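PDB 3L3B: Es1 family protein from Ehrlichia chaffeensis, which is of unproven function but belongs to the DJ-1/PfpI family, has an amidotransferase-like fold and is probably linked to isoprenoid biosynthesis. Local coordinates for residues V112-A120 with A156-V164; H193-S201 with S213-V224. All blocks are in the same frame, centred on the assembly; numbering follows the deposited sequence.

Contact 1 (V112-A120 with A156-V164)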
ATOM      1  N   VAL B 112     -14.737  -2.990   6.623  1.00 10.41           N
ATOM      2  CA  VAL B 112     -14.067  -3.602   5.476  1.00 10.15           C
ATOM      3  C   VAL B 112     -12.850  -4.395   5.973  1.00  9.02           C
ATOM      4  O   VAL B 112     -12.113  -3.948   6.874  1.00  8.83           O
ATOM      5  CB  VAL B 112     -13.703  -2.577   4.383  1.00 10.02           C
ATOM      6  CG1 VAL B 112     -13.209  -3.295   3.122  1.00  9.86           C
ATOM      7  CG2 VAL B 112     -14.915  -1.722   4.055  1.00 11.49           C
ATOM      8  N   ILE B 113     -12.700  -5.603   5.427  1.00  8.71           N
ATOM      9  CA  ILE B 113     -11.600  -6.481   5.706  1.00  8.55           C
ATOM     10  C   ILE B 113     -10.817  -6.769   4.414  1.00  8.60           C
ATOM     11  O   ILE B 113     -11.190  -7.648   3.634  1.00  8.21           O
ATOM     12  CB  ILE B 113     -12.085  -7.817   6.279  1.00  7.64           C
ATOM     13  CG1 ILE B 113     -13.128  -7.567   7.375  1.00 11.91           C
ATOM     14  CG2 ILE B 113     -10.898  -8.569   6.824  1.00  9.87           C
ATOM     15  CD1 ILE B 113     -13.944  -8.802   7.801  1.00 10.77           C
ATOM     16  N   PRO B 114      -9.697  -6.062   4.202  1.00  8.51           N
ATOM     17  CA  PRO B 114      -8.838  -6.435   3.071  1.00  8.01           C
ATOM     18  C   PRO B 114      -8.378  -7.881   3.184  1.00  7.99           C
ATOM     19  O   PRO B 114      -8.448  -8.485   4.260  1.00  6.63           O
ATOM     20  CB  PRO B 114      -7.656  -5.485   3.220  1.00  8.97           C
ATOM     21  CG  PRO B 114      -8.177  -4.304   3.976  1.00  8.89           C
ATOM     22  CD  PRO B 114      -9.254  -4.834   4.872  1.00  8.91           C
ATOM     23  N   GLY B 115      -7.866  -8.465   2.107  1.00  9.34           N
ATOM     24  CA  GLY B 115      -7.404  -9.832   2.199  1.00 10.81           C
ATOM     25  C   GLY B 115      -5.928  -9.881   2.580  1.00 12.60           C
ATOM     26  O   GLY B 115      -5.378  -8.942   3.194  1.00 13.11           O
ATOM     27  N   GLY B 116      -5.321 -10.987   2.187  1.00 13.54           N
ATOM     28  CA  GLY B 116      -3.922 -11.271   2.452  1.00 14.09           C
ATOM     29  C   GLY B 116      -3.906 -12.562   3.234  1.00 15.46           C
ATOM     30  O   GLY B 116      -4.810 -12.823   4.020  1.00 13.55           O
ATOM     31  N   TYR B 117      -2.824 -13.322   3.061  1.00 16.57           N
ATOM     32  CA  TYR B 117      -2.668 -14.633   3.650  1.00 17.14           C
ATOM     33  C   TYR B 117      -2.697 -14.538   5.139  1.00 17.35           C
ATOM     34  O   TYR B 117      -3.140 -15.475   5.817  1.00 14.76           O
ATOM     35  CB  TYR B 117      -1.370 -15.290   3.157  1.00 18.63           C
ATOM     36  CG  TYR B 117      -1.215 -16.756   3.506  1.00 25.62           C
ATOM     37  CD1 TYR B 117      -1.910 -17.740   2.795  1.00 29.85           C
ATOM     38  CD2 TYR B 117      -0.396 -17.161   4.567  1.00 29.30           C
ATOM     39  CE1 TYR B 117      -1.776 -19.097   3.120  1.00 34.05           C
ATOM     40  CE2 TYR B 117      -0.257 -18.518   4.900  1.00 33.04           C
ATOM     41  CZ  TYR B 117      -0.949 -19.476   4.166  1.00 34.35           C
ATOM     42  OH  TYR B 117      -0.824 -20.810   4.472  1.00 39.52           O
ATOM     43  N   GLY B 118      -2.259 -13.402   5.668  1.00 16.31           N
ATOM     44  CA  GLY B 118      -2.320 -13.166   7.117  1.00 15.15           C
ATOM     45  C   GLY B 118      -3.686 -13.146   7.747  1.00 14.58           C
ATOM     46  O   GLY B 118      -3.848 -13.510   8.912  1.00 12.84           O
ATOM     47  N   VAL B 119      -4.680 -12.707   6.998  1.00 13.83           N
ATOM     48  CA  VAL B 119      -6.023 -12.732   7.490  1.00 14.39           C
ATOM     49  C   VAL B 119      -6.390 -14.167   7.775  1.00 14.50           C
ATOM     50  O   VAL B 119      -6.852 -14.458   8.867  1.00 14.70           O
ATOM     51  CB  VAL B 119      -7.027 -12.110   6.495  1.00 15.11           C
ATOM     52  CG1 VAL B 119      -8.476 -12.214   7.026  1.00 14.35           C
ATOM     53  CG2 VAL B 119      -6.646 -10.660   6.235  1.00 14.55           C
ATOM     54  N   ALA B 120      -6.166 -15.061   6.818  1.00 14.01           N
ATOM     55  CA  ALA B 120      -6.493 -16.473   7.017  1.00 15.24           C
ATOM     56  C   ALA B 120      -5.592 -17.131   8.095  1.00 15.34           C
ATOM     57  O   ALA B 120      -6.071 -17.840   8.977  1.00 17.21           O
ATOM     58  CB  ALA B 120      -6.418 -17.216   5.681  1.00 14.99           C
ATOM     59  N   ALA B 156     -15.390  -7.633   2.220  1.00  8.10           N
ATOM     60  CA  ALA B 156     -14.305  -8.589   2.396  1.00  8.68           C
ATOM     61  C   ALA B 156     -13.646  -8.830   1.037  1.00  8.91           C
ATOM     62  O   ALA B 156     -14.320  -8.991   0.024  1.00  8.33           O
ATOM     63  CB  ALA B 156     -14.830  -9.958   3.060  1.00  7.69           C
ATOM     64  N   VAL B 157     -12.330  -8.790   1.007  1.00  8.72           N
ATOM     65  CA  VAL B 157     -11.570  -8.862  -0.225  1.00  9.32           C
ATOM     66  C   VAL B 157     -10.664 -10.099  -0.196  1.00  9.69           C
ATOM     67  O   VAL B 157     -10.094 -10.492   0.862  1.00 10.02           O
ATOM     68  CB  VAL B 157     -10.700  -7.593  -0.385  1.00 10.02           C
ATOM     69  CG1 VAL B 157      -9.946  -7.570  -1.788  1.00  8.24           C
ATOM     70  CG2 VAL B 157     -11.558  -6.324  -0.135  1.00  9.86           C
ATOM     71  N   CYS B 158     -10.575 -10.728  -1.344  1.00 10.77           N
ATOM     72  CA  CYS B 158      -9.671 -11.831  -1.587  1.00 14.27           C
ATOM     73  C   CYS B 158     -10.028 -13.108  -0.795  1.00 13.28           C
ATOM     74  O   CYS B 158     -11.055 -13.691  -1.057  1.00 12.85           O
ATOM     75  CB  CYS B 158      -8.246 -11.364  -1.354  1.00 15.20           C
ATOM     76  SG  CYS B 158      -7.166 -12.450  -2.203  1.00 29.13           S
ATOM     77  N   ILE B 159      -9.213 -13.547   0.153  1.00 11.85           N
ATOM     78  CA  ILE B 159      -9.595 -14.718   0.962  1.00 11.71           C
ATOM     79  C   ILE B 159     -10.538 -14.358   2.120  1.00 10.45           C
ATOM     80  O   ILE B 159     -11.216 -15.231   2.696  1.00 10.50           O
ATOM     81  CB  ILE B 159      -8.348 -15.421   1.534  1.00 11.75           C
ATOM     82  CG1 ILE B 159      -8.654 -16.857   1.971  1.00 14.95           C
ATOM     83  CG2 ILE B 159      -7.721 -14.555   2.689  1.00 10.96           C
ATOM     84  CD1 ILE B 159      -9.222 -17.816   0.864  1.00 16.25           C
ATOM     85  N   SER B 160     -10.603 -13.089   2.463  1.00  9.70           N
ATOM     86  CA  SER B 160     -11.413 -12.666   3.616  1.00  9.04           C
ATOM     87  C   SER B 160     -12.890 -13.122   3.546  1.00  9.17           C
ATOM     88  O   SER B 160     -13.465 -13.417   4.599  1.00  9.29           O
ATOM     89  CB  SER B 160     -11.335 -11.147   3.826  1.00  9.35           C
ATOM     90  OG  SER B 160      -9.973 -10.821   4.218  1.00 10.90           O
ATOM     91  N   PRO B 161     -13.470 -13.220   2.334  1.00  8.97           N
ATOM     92  CA  PRO B 161     -14.863 -13.674   2.280  1.00  9.54           C
ATOM     93  C   PRO B 161     -15.062 -15.059   2.865  1.00 10.04           C
ATOM     94  O   PRO B 161     -16.105 -15.308   3.470  1.00  9.36           O
ATOM     95  CB  PRO B 161     -15.202 -13.615   0.785  1.00  8.31           C
ATOM     96  CG  PRO B 161     -14.368 -12.531   0.247  1.00  9.43           C
ATOM     97  CD  PRO B 161     -13.055 -12.604   1.052  1.00  9.73           C
ATOM     98  N   ALA B 162     -14.066 -15.945   2.686  1.00  9.24           N
ATOM     99  CA  ALA B 162     -14.096 -17.313   3.204  1.00  9.53           C
ATOM    100  C   ALA B 162     -14.095 -17.300   4.715  1.00 10.23           C
ATOM    101  O   ALA B 162     -14.859 -18.042   5.364  1.00 10.82           O
ATOM    102  CB  ALA B 162     -12.858 -18.157   2.649  1.00 10.79           C
ATOM    103  N   VAL B 163     -13.267 -16.439   5.293  1.00  9.99           N
ATOM    104  CA  VAL B 163     -13.214 -16.308   6.725  1.00 10.38           C
ATOM    105  C   VAL B 163     -14.524 -15.751   7.312  1.00 10.90           C
ATOM    106  O   VAL B 163     -14.960 -16.211   8.383  1.00  9.85           O
ATOM    107  CB  VAL B 163     -12.066 -15.455   7.199  1.00 11.50           C
ATOM    108  CG1 VAL B 163     -12.000 -15.466   8.776  1.00 11.52           C
ATOM    109  CG2 VAL B 163     -10.736 -15.961   6.570  1.00 11.22           C
ATOM    110  N   VAL B 164     -15.132 -14.795   6.597  1.00  9.96           N
ATOM    111  CA  VAL B 164     -16.408 -14.225   7.004  1.00  9.89           C
ATOM    112  C   VAL B 164     -17.500 -15.288   6.958  1.00  8.79           C
ATOM    113  O   VAL B 164     -18.295 -15.380   7.886  1.00  9.30           O
ATOM    114  CB  VAL B 164     -16.809 -12.990   6.158  1.00  9.57           C
ATOM    115  CG1 VAL B 164     -18.279 -12.538   6.512  1.00  8.63           C
ATOM    116  CG2 VAL B 164     -15.809 -11.852   6.343  1.00 11.80           C
TER
HETATM  117  O   HOH W   1      -5.813 -13.102   0.486  1.00 18.70           O

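Contact 2 (H193-S201 with S213-V224)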
ATOM      1  N   HIS B 193     -21.256 -19.734  -2.963  1.00  8.57           N
ATOM      2  CA  HIS B 193     -20.277 -19.010  -3.794  1.00  9.09           C
ATOM      3  C   HIS B 193     -20.895 -18.538  -5.106  1.00  9.18           C
ATOM      4  O   HIS B 193     -21.691 -19.227  -5.712  1.00  9.22           O
ATOM      5  CB  HIS B 193     -19.046 -19.872  -4.098  1.00 10.46           C
ATOM      6  CG  HIS B 193     -18.026 -19.212  -4.977  1.00  6.49           C
ATOM      7  ND1 HIS B 193     -17.146 -18.246  -4.527  1.00 10.81           N
ATOM      8  CD2 HIS B 193     -17.726 -19.420  -6.275  1.00  3.02           C
ATOM      9  CE1 HIS B 193     -16.357 -17.880  -5.521  1.00  6.58           C
ATOM     10  NE2 HIS B 193     -16.700 -18.565  -6.599  1.00 13.74           N
ATOM     11  N   VAL B 194     -20.495 -17.354  -5.539  1.00  9.49           N
ATOM     12  CA  VAL B 194     -20.925 -16.792  -6.801  1.00  9.76           C
ATOM     13  C   VAL B 194     -19.660 -16.527  -7.562  1.00 10.15           C
ATOM     14  O   VAL B 194     -18.762 -15.896  -7.018  1.00  8.48           O
ATOM     15  CB  VAL B 194     -21.732 -15.496  -6.576  1.00  9.63           C
ATOM     16  CG1 VAL B 194     -21.965 -14.753  -7.902  1.00 12.08           C
ATOM     17  CG2 VAL B 194     -23.069 -15.822  -5.864  1.00 12.09           C
ATOM     18  N   ASP B 195     -19.553 -17.036  -8.783  1.00 10.63           N
ATOM     19  CA  ASP B 195     -18.352 -16.816  -9.569  1.00 12.87           C
ATOM     20  C   ASP B 195     -18.352 -15.335  -9.972  1.00 12.56           C
ATOM     21  O   ASP B 195     -19.392 -14.792 -10.271  1.00 11.38           O
ATOM     22  CB  ASP B 195     -18.301 -17.729 -10.821  1.00 14.05           C
ATOM     23  CG  ASP B 195     -17.845 -19.183 -10.503  1.00 16.71           C
ATOM     24  OD1 ASP B 195     -17.376 -19.469  -9.370  1.00 19.13           O
ATOM     25  OD2 ASP B 195     -17.951 -20.041 -11.414  1.00 19.78           O
ATOM     26  N   CYS B 196     -17.192 -14.670  -9.951  1.00 13.47           N
ATOM     27  CA  CYS B 196     -17.158 -13.238 -10.230  1.00 13.52           C
ATOM     28  C   CYS B 196     -15.819 -12.791 -10.853  1.00 13.41           C
ATOM     29  O   CYS B 196     -14.758 -13.239 -10.431  1.00 11.54           O
ATOM     30  CB  CYS B 196     -17.376 -12.457  -8.926  1.00 14.20           C
ATOM     31  SG  CYS B 196     -17.629 -10.700  -9.169  1.00 15.49           S
ATOM     32  N   PRO B 197     -15.868 -11.937 -11.884  1.00 13.78           N
ATOM     33  CA  PRO B 197     -14.583 -11.489 -12.427  1.00 14.02           C
ATOM     34  C   PRO B 197     -13.882 -10.529 -11.467  1.00 13.71           C
ATOM     35  O   PRO B 197     -14.515  -9.964 -10.540  1.00 12.90           O
ATOM     36  CB  PRO B 197     -14.947 -10.814 -13.763  1.00 14.70           C
ATOM     37  CG  PRO B 197     -16.427 -10.620 -13.743  1.00 15.10           C
ATOM     38  CD  PRO B 197     -16.990 -11.675 -12.795  1.00 15.21           C
ATOM     39  N   THR B 198     -12.571 -10.441 -11.632  1.00 13.15           N
ATOM     40  CA  THR B 198     -11.734  -9.543 -10.871  1.00 13.04           C
ATOM     41  C   THR B 198     -12.285  -8.135 -10.848  1.00 12.12           C
ATOM     42  O   THR B 198     -12.215  -7.488  -9.831  1.00 11.37           O
ATOM     43  CB  THR B 198     -10.313  -9.471 -11.434  1.00 12.50           C
ATOM     44  OG1 THR B 198      -9.742 -10.781 -11.460  1.00 14.73           O
ATOM     45  CG2 THR B 198      -9.452  -8.605 -10.551  1.00 12.95           C
ATOM     46  N   ILE B 199     -12.801  -7.657 -11.984  1.00 12.67           N
ATOM     47  CA  ILE B 199     -13.248  -6.274 -12.073  1.00 11.95           C
ATOM     48  C   ILE B 199     -14.617  -5.960 -11.475  1.00 11.72           C
ATOM     49  O   ILE B 199     -14.961  -4.793 -11.407  1.00 11.23           O
ATOM     50  CB  ILE B 199     -13.145  -5.709 -13.538  1.00 12.69           C
ATOM     51  CG1 ILE B 199     -13.931  -6.578 -14.534  1.00 14.52           C
ATOM     52  CG2 ILE B 199     -11.695  -5.603 -13.939  1.00  9.95           C
ATOM     53  CD1 ILE B 199     -14.014  -5.993 -15.956  1.00 10.95           C
ATOM     54  N   LYS B 200     -15.385  -6.967 -11.021  1.00 10.25           N
ATOM     55  CA  LYS B 200     -16.699  -6.722 -10.451  1.00 10.65           C
ATOM     56  C   LYS B 200     -16.678  -7.190  -8.992  1.00 10.23           C
ATOM     57  O   LYS B 200     -15.619  -7.571  -8.464  1.00 11.28           O
ATOM     58  CB  LYS B 200     -17.810  -7.445 -11.275  1.00 10.76           C
ATOM     59  N   SER B 201     -17.812  -7.078  -8.326  1.00  9.46           N
ATOM     60  CA  SER B 201     -17.976  -7.527  -6.926  1.00  9.55           C
ATOM     61  C   SER B 201     -19.358  -8.190  -6.739  1.00  9.17           C
ATOM     62  O   SER B 201     -20.195  -8.097  -7.612  1.00  9.42           O
ATOM     63  CB  SER B 201     -17.828  -6.343  -5.969  1.00  9.04           C
ATOM     64  OG  SER B 201     -18.922  -5.437  -6.060  1.00  9.87           O
ATOM     65  N   SER B 213     -12.804 -10.369  -5.498  1.00 12.15           N
ATOM     66  CA  SER B 213     -11.783 -11.430  -5.573  1.00 13.51           C
ATOM     67  C   SER B 213     -10.334 -10.939  -5.589  1.00 14.98           C
ATOM     68  O   SER B 213      -9.459 -11.642  -5.060  1.00 15.92           O
ATOM     69  CB  SER B 213     -12.030 -12.321  -6.793  1.00 14.36           C
ATOM     70  OG  SER B 213     -11.996 -11.546  -7.961  1.00 12.95           O
ATOM     71  N   ALA B 214     -10.065  -9.776  -6.193  1.00 15.07           N
ATOM     72  CA  ALA B 214      -8.739  -9.115  -6.073  1.00 15.24           C
ATOM     73  C   ALA B 214      -7.618 -10.121  -6.346  1.00 15.81           C
ATOM     74  O   ALA B 214      -7.662 -10.819  -7.362  1.00 15.89           O
ATOM     75  CB  ALA B 214      -8.583  -8.453  -4.681  1.00 14.24           C
ATOM     76  N   TYR B 215      -6.662 -10.285  -5.426  1.00 16.64           N
ATOM     77  CA  TYR B 215      -5.492 -11.090  -5.760  1.00 17.12           C
ATOM     78  C   TYR B 215      -5.669 -12.609  -5.544  1.00 18.42           C
ATOM     79  O   TYR B 215      -4.671 -13.331  -5.539  1.00 18.62           O
ATOM     80  CB  TYR B 215      -4.233 -10.543  -5.082  1.00 17.39           C
ATOM     81  CG  TYR B 215      -3.585  -9.375  -5.800  1.00 16.36           C
ATOM     82  CD1 TYR B 215      -2.893  -9.569  -6.981  1.00 14.32           C
ATOM     83  CD2 TYR B 215      -3.640  -8.075  -5.276  1.00 12.93           C
ATOM     84  CE1 TYR B 215      -2.269  -8.520  -7.611  1.00 14.76           C
ATOM     85  CE2 TYR B 215      -3.064  -7.017  -5.940  1.00 11.21           C
ATOM     86  CZ  TYR B 215      -2.356  -7.244  -7.071  1.00 13.83           C
ATOM     87  OH  TYR B 215      -1.755  -6.185  -7.728  1.00 14.97           O
ATOM     88  N   MET B 216      -6.913 -13.122  -5.451  1.00 18.83           N
ATOM     89  CA  MET B 216      -7.151 -14.577  -5.645  1.00 19.72           C
ATOM     90  C   MET B 216      -6.716 -15.071  -7.042  1.00 19.78           C
ATOM     91  O   MET B 216      -6.543 -16.283  -7.253  1.00 20.07           O
ATOM     92  CB  MET B 216      -8.632 -14.955  -5.456  1.00 20.32           C
ATOM     93  CG  MET B 216      -9.109 -14.911  -4.016  1.00 21.61           C
ATOM     94  SD  MET B 216      -8.162 -15.944  -2.878  1.00 28.78           S
ATOM     95  CE  MET B 216      -8.378 -17.565  -3.587  1.00 26.32           C
ATOM     96  N   ARG B 217      -6.600 -14.131  -7.982  1.00 20.27           N
ATOM     97  CA  ARG B 217      -6.042 -14.365  -9.312  1.00 20.66           C
ATOM     98  C   ARG B 217      -4.826 -13.466  -9.530  1.00 21.48           C
ATOM     99  O   ARG B 217      -4.692 -12.376  -8.920  1.00 21.22           O
ATOM    100  CB  ARG B 217      -7.062 -14.060 -10.416  1.00 19.72           C
ATOM    101  CG  ARG B 217      -8.320 -14.954 -10.418  1.00 19.65           C
ATOM    102  CD  ARG B 217      -9.187 -14.585 -11.606  1.00 17.64           C
ATOM    103  NE  ARG B 217     -10.493 -15.262 -11.669  1.00 18.66           N
ATOM    104  CZ  ARG B 217     -11.636 -14.781 -11.177  1.00 18.63           C
ATOM    105  NH1 ARG B 217     -11.681 -13.639 -10.477  1.00 18.06           N
ATOM    106  NH2 ARG B 217     -12.760 -15.479 -11.347  1.00 18.49           N
ATOM    107  N   ASN B 218      -3.974 -13.924 -10.441  1.00 21.95           N
ATOM    108  CA  ASN B 218      -2.702 -13.261 -10.737  1.00 23.79           C
ATOM    109  C   ASN B 218      -2.946 -12.214 -11.826  1.00 22.62           C
ATOM    110  O   ASN B 218      -2.484 -12.342 -12.976  1.00 23.67           O
ATOM    111  CB  ASN B 218      -1.664 -14.304 -11.194  1.00 24.41           C
ATOM    112  CG  ASN B 218      -0.260 -13.977 -10.730  1.00 29.96           C
ATOM    113  OD1 ASN B 218      -0.041 -13.026  -9.957  1.00 38.88           O
ATOM    114  ND2 ASN B 218       0.713 -14.773 -11.189  1.00 34.75           N
ATOM    115  N   ASP B 219      -3.678 -11.177 -11.436  1.00 20.69           N
ATOM    116  CA  ASP B 219      -4.241 -10.205 -12.354  1.00 19.52           C
ATOM    117  C   ASP B 219      -3.498  -8.868 -12.153  1.00 18.17           C
ATOM    118  O   ASP B 219      -2.647  -8.733 -11.266  1.00 18.41           O
ATOM    119  CB  ASP B 219      -5.726 -10.050 -12.055  1.00 19.90           C
ATOM    120  CG  ASP B 219      -6.536  -9.710 -13.267  1.00 22.80           C
ATOM    121  OD1 ASP B 219      -5.979  -9.055 -14.190  1.00 28.22           O
ATOM    122  OD2 ASP B 219      -7.735 -10.089 -13.301  1.00 26.89           O
ATOM    123  N   SER B 220      -3.815  -7.887 -12.976  1.00 16.23           N
ATOM    124  CA  SER B 220      -3.163  -6.580 -12.886  1.00 15.53           C
ATOM    125  C   SER B 220      -3.733  -5.765 -11.726  1.00 14.14           C
ATOM    126  O   SER B 220      -4.881  -5.952 -11.295  1.00 15.15           O
ATOM    127  CB  SER B 220      -3.350  -5.797 -14.202  1.00 15.09           C
ATOM    128  OG  SER B 220      -4.714  -5.390 -14.302  1.00 18.23           O
ATOM    129  N   LEU B 221      -2.936  -4.835 -11.235  1.00 12.72           N
ATOM    130  CA  LEU B 221      -3.360  -3.964 -10.134  1.00 11.34           C
ATOM    131  C   LEU B 221      -4.566  -3.134 -10.536  1.00 10.64           C
ATOM    132  O   LEU B 221      -5.479  -2.916  -9.746  1.00 10.17           O
ATOM    133  CB  LEU B 221      -2.169  -3.070  -9.757  1.00 11.48           C
ATOM    134  CG  LEU B 221      -2.323  -2.088  -8.597  1.00 10.65           C
ATOM    135  CD1 LEU B 221      -2.812  -2.678  -7.284  1.00  9.62           C
ATOM    136  CD2 LEU B 221      -0.918  -1.387  -8.430  1.00  9.78           C
ATOM    137  N   TYR B 222      -4.593  -2.669 -11.790  1.00 10.78           N
ATOM    138  CA  TYR B 222      -5.724  -1.819 -12.200  1.00 11.37           C
ATOM    139  C   TYR B 222      -7.035  -2.632 -12.147  1.00 10.85           C
ATOM    140  O   TYR B 222      -8.031  -2.141 -11.685  1.00  9.64           O
ATOM    141  CB  TYR B 222      -5.487  -1.169 -13.559  1.00 12.13           C
ATOM    142  CG  TYR B 222      -6.621  -0.266 -14.003  1.00 15.42           C
ATOM    143  CD1 TYR B 222      -6.859   0.965 -13.376  1.00 16.95           C
ATOM    144  CD2 TYR B 222      -7.475  -0.659 -15.024  1.00 17.48           C
ATOM    145  CE1 TYR B 222      -7.933   1.784 -13.774  1.00 20.06           C
ATOM    146  CE2 TYR B 222      -8.539   0.149 -15.441  1.00 19.76           C
ATOM    147  CZ  TYR B 222      -8.766   1.371 -14.817  1.00 20.85           C
ATOM    148  OH  TYR B 222      -9.838   2.136 -15.252  1.00 23.24           O
ATOM    149  N   ASN B 223      -7.012  -3.892 -12.579  1.00 11.14           N
ATOM    150  CA  ASN B 223      -8.222  -4.737 -12.530  1.00 10.72           C
ATOM    151  C   ASN B 223      -8.638  -5.069 -11.138  1.00 10.70           C
ATOM    152  O   ASN B 223      -9.796  -4.968 -10.815  1.00 11.20           O
ATOM    153  CB  ASN B 223      -8.045  -5.991 -13.384  1.00 10.86           C
ATOM    154  CG  ASN B 223      -8.042  -5.659 -14.855  1.00 12.65           C
ATOM    155  OD1 ASN B 223      -8.684  -4.695 -15.247  1.00 10.66           O
ATOM    156  ND2 ASN B 223      -7.289  -6.411 -15.671  1.00 15.54           N
ATOM    157  N   VAL B 224      -7.676  -5.382 -10.296  1.00 10.78           N
ATOM    158  CA  VAL B 224      -7.924  -5.558  -8.877  1.00 11.35           C
ATOM    159  C   VAL B 224      -8.661  -4.330  -8.308  1.00 10.99           C
ATOM    160  O   VAL B 224      -9.645  -4.479  -7.586  1.00  9.60           O
ATOM    161  CB  VAL B 224      -6.613  -5.828  -8.083  1.00 11.78           C
ATOM    162  CG1 VAL B 224      -6.846  -5.674  -6.560  1.00  9.10           C
ATOM    163  CG2 VAL B 224      -6.012  -7.236  -8.457  1.00 12.82           C
TER
HETATM  164  O   HOH W   2     -14.430  -9.879  -7.764  1.00 19.40           O
HETATM  165  O   HOH W   3      -9.450 -11.973  -9.099  1.00 12.75           O
HETATM  166  O   HOH W   4     -11.024  -7.267  -7.375  1.00 15.89           O

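Contact 1 (V112-A120 with A156-V164)
Ser160 turns OG away from its own carbonyl carbon and beside its backbone N (chi1 -67°), which carries the hydroxyl across to Pro114 O. The hydrogen bond from Ser160 OG to Pro114 O is 2.8 Å long, and the donor stands above the carbonyl plane, 50° out of it. Val119 lies over the same hydroxyl, with CG1 3.5 Å from Ser160 OG. At the end of the strands, Val157 N donates to Ile113 O at 3.1 Å. Gly115 then passes close to residues 156-164, its CA 3.1 Å from Val157 O. Cys158 has a positive phi of 68° in a type II' turn from Val157 to Ser160, consistent with the nucleophile elbow that carries the cysteine in DJ-1/PfpI proteins. A water accepts from Gly116 N and, weakly, from Ile159 N. Apolar contacts flank the turn: Ile113 CD1 meets Val164 CG2 at 3.9 Å, and Ala120 CB meets Ile159 CG2 at 4.2 Å. Strands 110-113 and 154-157 are neighbours in the central sheet, and each leads into a helix, 117-123 and 160-168. Helix 41-53 covers Pro114, Val157 and Cys158, while helix 138-149 packs on Ile113 and Val163.

Contact 2 (H193-S201 with S213-V224)
Thr198 and Ile199 are the central residues of a type I beta turn from Pro197 to Lys200, and this turn lies against the loop from Ser213 and the start of helix 221-238. Residues 213-224 lead into helix 221-238, with Ser220 at its N-cap and Ser220 OG accepting from Asn223 N. Thr198 is the main side chain of the contact. Its OG1 donates to Asp219 OD2 at 2.8 Å and meets the anti side of that oxygen, close to the carboxylate plane. The other oxygen, Asp219 OD1, takes Ser220 N at 2.7 Å and a weak bond from Asn223 ND2. The carboxylate is thus held from both oxygens and ties the turn to the cap of the helix. With OG1 of Thr198 beside the backbone N (chi1 -57°), CG2 is left anti to that N and lies 3.7 Å from Val224 N.

Arg217 reaches the residue just before the turn with a chain extended from CG to NE. Cys196 O lies at the edge of the guanidinium, in the guanidinium plane, and is gripped end-on by Arg217 NH1 and NH2, each at 3.1 Å. NH1 lies in the carbonyl plane, whereas NH2 stands above it. Ile199 CG2 lies beside Asn223, 3.4 Å from Asn223 OD1. At the first turn of the helix, Tyr222 N donates to Asp52 of the second subunit.

Three waters fill in between the segments. One joins Pro197 O and Lys200 O to Ser213 N, and another links Thr198 O to Ala214 N and Val224 O. The third water donates to Thr198 OG1 at 2.7 Å and to Ala214 O, and accepts from Arg217 NH1.

Overall arrangement
Contact 1 closes before contact 2 opens along the chain, and their centres are about 13 Å apart. Contact 1 lies near the centre of the chain, its own centre about 4 Å from it. Contact 2 is about 14 Å out and only partly buried. The central sheet links them: strand 154-157 of contact 1 lies beside strand 209-212, which runs directly into Ser213 of contact 2. The two touch where Val157 CG1 packs on Ala214 CB at 3.3 Å. Cys158 SG also packs against the backbone of Ser213, Tyr215 and Met216. The loop of contact 2 therefore borders the Cys158 turn and carries the chain outward to helix 221-238 and the second subunit.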